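Local coordinates for protein putative mannose-6-phosphate isomerase YvyI (PDB 1QWR) that probably catalyses the zinc-dependent interconversion of D-mannose 6-phosphate and D-fructose 6-phosphate as a type 1 mannose-6-phosphate isomerase, at residues A[11-16]-A[29-34]. Residues are numbered along the deposited sequence; the frame is centred on the assembly and turned at random.
Sequences LTPVFK and FGYSIP. With ACT (acetate ion), chain F.
Phe-15 drives the far edge of its ring at one face of Tyr-31, an offset edge-to-face pair whose centroids lie 5.3 Å apart with the planes at 60°. The leading atoms are Phe-15 CZ, 3.5 Å from Tyr-31 CB, and Phe-15 CE1, 3.6 Å from Tyr-31 CD2; Tyr-31 CD2 lies in the plane of the Phe-15 ring, at its edge. At the root of the same side chain, Phe-15 CB meets Pro-34 CG at 3.5 Å, so the side chain is met at its root as well as at its end. With CG anti to the carbonyl carbon (chi1 -63°), its ring is directed at the 29-34 chain, where Ile-33 CG2 sits over one face, 4.1 Å above the plane and offset toward the rim. No hydrogen bond joins the segments; the contact ties strand 9-17 to the loop between helix 24-29 and strand 38-44, at the surface of the cupin-type catalytic domain and away from the zinc site. Phe-15 also touches Cys-41 of strand 38-44, which pairs antiparallel with strand 9-17. An alanine in place of Phe-15 is likely to open a gap between strand and loop, leaving Tyr-31 without its edge-on partner and Ile-33 CG2 without the ring face it packs on. The Tyr-31 hydroxyl is hydrogen-bonded to Gly-294 O and His-296 NE2, while Pro-13 CG touches Tyr-31 CE1 at 4.2 Å. Beyond the aromatic pair, an acetate ion, probably from the crystallisation liquor, accepts a bond from Ile-33 N to its OXT at 3.3 Å, bent to 141°, and also binds Arg-26 NH1.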
loop_
_atom_site.group_PDB
_atom_site.type_symbol
_atom_site.label_atom_id
_atom_site.label_comp_id
_atom_site.label_asym_id
_atom_site.label_seq_id
_atom_site.Cartn_x
_atom_site.Cartn_y
_atom_site.Cartn_z
ATOM N N LEU A 11 -10.419 -8.542 7.428
ATOM C CA LEU A 11 -9.114 -9.180 7.461
ATOM C C LEU A 11 -8.335 -8.853 8.721
ATOM O O LEU A 11 -8.313 -7.720 9.175
ATOM C CB LEU A 11 -8.292 -8.750 6.233
ATOM C CG LEU A 11 -9.069 -9.152 4.973
ATOM C CD1 LEU A 11 -8.466 -8.551 3.739
ATOM C CD2 LEU A 11 -9.092 -10.686 4.907
ATOM N N THR A 12 -7.684 -9.866 9.268
ATOM C CA THR A 12 -6.874 -9.683 10.466
ATOM C C THR A 12 -5.490 -9.285 10.012
ATOM O O THR A 12 -4.880 -9.973 9.200
ATOM C CB THR A 12 -6.756 -10.977 11.254
ATOM O OG1 THR A 12 -8.048 -11.334 11.746
ATOM C CG2 THR A 12 -5.770 -10.795 12.433
ATOM N N PRO A 13 -4.964 -8.178 10.546
ATOM C CA PRO A 13 -3.630 -7.693 10.174
ATOM C C PRO A 13 -2.426 -8.573 10.538
ATOM O O PRO A 13 -2.421 -9.285 11.545
ATOM C CB PRO A 13 -3.565 -6.319 10.838
ATOM C CG PRO A 13 -4.464 -6.445 12.028
ATOM C CD PRO A 13 -5.615 -7.288 11.523
ATOM N N VAL A 14 -1.408 -8.481 9.693
ATOM C CA VAL A 14 -0.139 -9.185 9.834
ATOM C C VAL A 14 0.878 -8.063 10.039
ATOM O O VAL A 14 0.717 -6.994 9.450
ATOM C CB VAL A 14 0.208 -9.921 8.524
ATOM C CG1 VAL A 14 1.613 -10.503 8.586
ATOM C CG2 VAL A 14 -0.817 -11.021 8.280
ATOM N N PHE A 15 1.917 -8.279 10.846
ATOM C CA PHE A 15 2.892 -7.216 11.074
ATOM C C PHE A 15 4.327 -7.596 10.742
ATOM O O PHE A 15 4.708 -8.761 10.835
ATOM C CB PHE A 15 2.809 -6.732 12.527
ATOM C CG PHE A 15 1.476 -6.123 12.881
ATOM C CD1 PHE A 15 1.188 -4.798 12.563
ATOM C CD2 PHE A 15 0.494 -6.895 13.479
ATOM C CE1 PHE A 15 -0.084 -4.248 12.834
ATOM C CE2 PHE A 15 -0.768 -6.368 13.751
ATOM C CZ PHE A 15 -1.060 -5.039 13.427
ATOM N N LYS A 16 5.125 -6.599 10.366
ATOM C CA LYS A 16 6.523 -6.832 10.035
ATOM C C LYS A 16 7.440 -5.848 10.744
ATOM O O LYS A 16 7.270 -4.641 10.626
ATOM C CB LYS A 16 6.771 -6.687 8.527
ATOM C CG LYS A 16 5.993 -7.643 7.649
ATOM C CD LYS A 16 6.383 -9.097 7.907
ATOM C CE LYS A 16 5.747 -10.018 6.875
ATOM N NZ LYS A 16 5.892 -11.451 7.264
ATOM N N PHE A 29 -3.549 3.246 15.917
ATOM C CA PHE A 29 -4.568 2.312 15.437
ATOM C C PHE A 29 -4.978 1.260 16.482
ATOM O O PHE A 29 -5.862 0.426 16.222
ATOM C CB PHE A 29 -4.077 1.603 14.154
ATOM C CG PHE A 29 -4.034 2.496 12.939
ATOM C CD1 PHE A 29 -5.169 2.694 12.165
ATOM C CD2 PHE A 29 -2.874 3.194 12.610
ATOM C CE1 PHE A 29 -5.164 3.582 11.078
ATOM C CE2 PHE A 29 -2.859 4.079 11.535
ATOM C CZ PHE A 29 -4.000 4.278 10.768
ATOM N N GLY A 30 -4.339 1.290 17.655
ATOM C CA GLY A 30 -4.674 0.334 18.698
ATOM C C GLY A 30 -4.237 -1.100 18.451
ATOM O O GLY A 30 -4.653 -2.035 19.170
ATOM N N TYR A 31 -3.388 -1.295 17.452
ATOM C CA TYR A 31 -2.911 -2.640 17.133
ATOM C C TYR A 31 -1.912 -3.215 18.137
ATOM O O TYR A 31 -1.123 -2.494 18.745
ATOM C CB TYR A 31 -2.201 -2.657 15.775
ATOM C CG TYR A 31 -3.045 -2.310 14.575
ATOM C CD1 TYR A 31 -4.370 -2.752 14.466
ATOM C CD2 TYR A 31 -2.489 -1.610 13.500
ATOM C CE1 TYR A 31 -5.116 -2.510 13.304
ATOM C CE2 TYR A 31 -3.223 -1.366 12.353
ATOM C CZ TYR A 31 -4.530 -1.820 12.258
ATOM O OH TYR A 31 -5.228 -1.592 11.097
ATOM N N SER A 32 -1.933 -4.536 18.272
ATOM C CA SER A 32 -0.981 -5.239 19.124
ATOM C C SER A 32 0.141 -5.557 18.175
ATOM O O SER A 32 -0.049 -6.344 17.255
ATOM C CB SER A 32 -1.569 -6.546 19.650
ATOM O OG SER A 32 -2.538 -6.278 20.630
ATOM N N ILE A 33 1.310 -4.964 18.380
ATOM C CA ILE A 33 2.414 -5.199 17.473
ATOM C C ILE A 33 3.501 -6.100 18.067
ATOM O O ILE A 33 3.660 -6.168 19.282
ATOM C CB ILE A 33 3.008 -3.860 17.008
ATOM C CG1 ILE A 33 3.498 -3.045 18.209
ATOM C CG2 ILE A 33 1.929 -3.052 16.252
ATOM C CD1 ILE A 33 3.931 -1.600 17.831
ATOM N N PRO A 34 4.283 -6.772 17.202
ATOM C CA PRO A 34 5.369 -7.700 17.554
ATOM C C PRO A 34 6.566 -7.103 18.265
ATOM O O PRO A 34 7.204 -7.784 19.075
ATOM C CB PRO A 34 5.782 -8.295 16.201
ATOM C CG PRO A 34 4.617 -7.939 15.273
ATOM C CD PRO A 34 4.236 -6.595 15.741
HETATM C C ACT F . 0.882 -4.518 22.682
HETATM O O ACT F . -0.071 -5.331 22.837
HETATM O OXT ACT F . 1.534 -4.390 21.604
HETATM C CH3 ACT F . 1.087 -3.472 23.769
#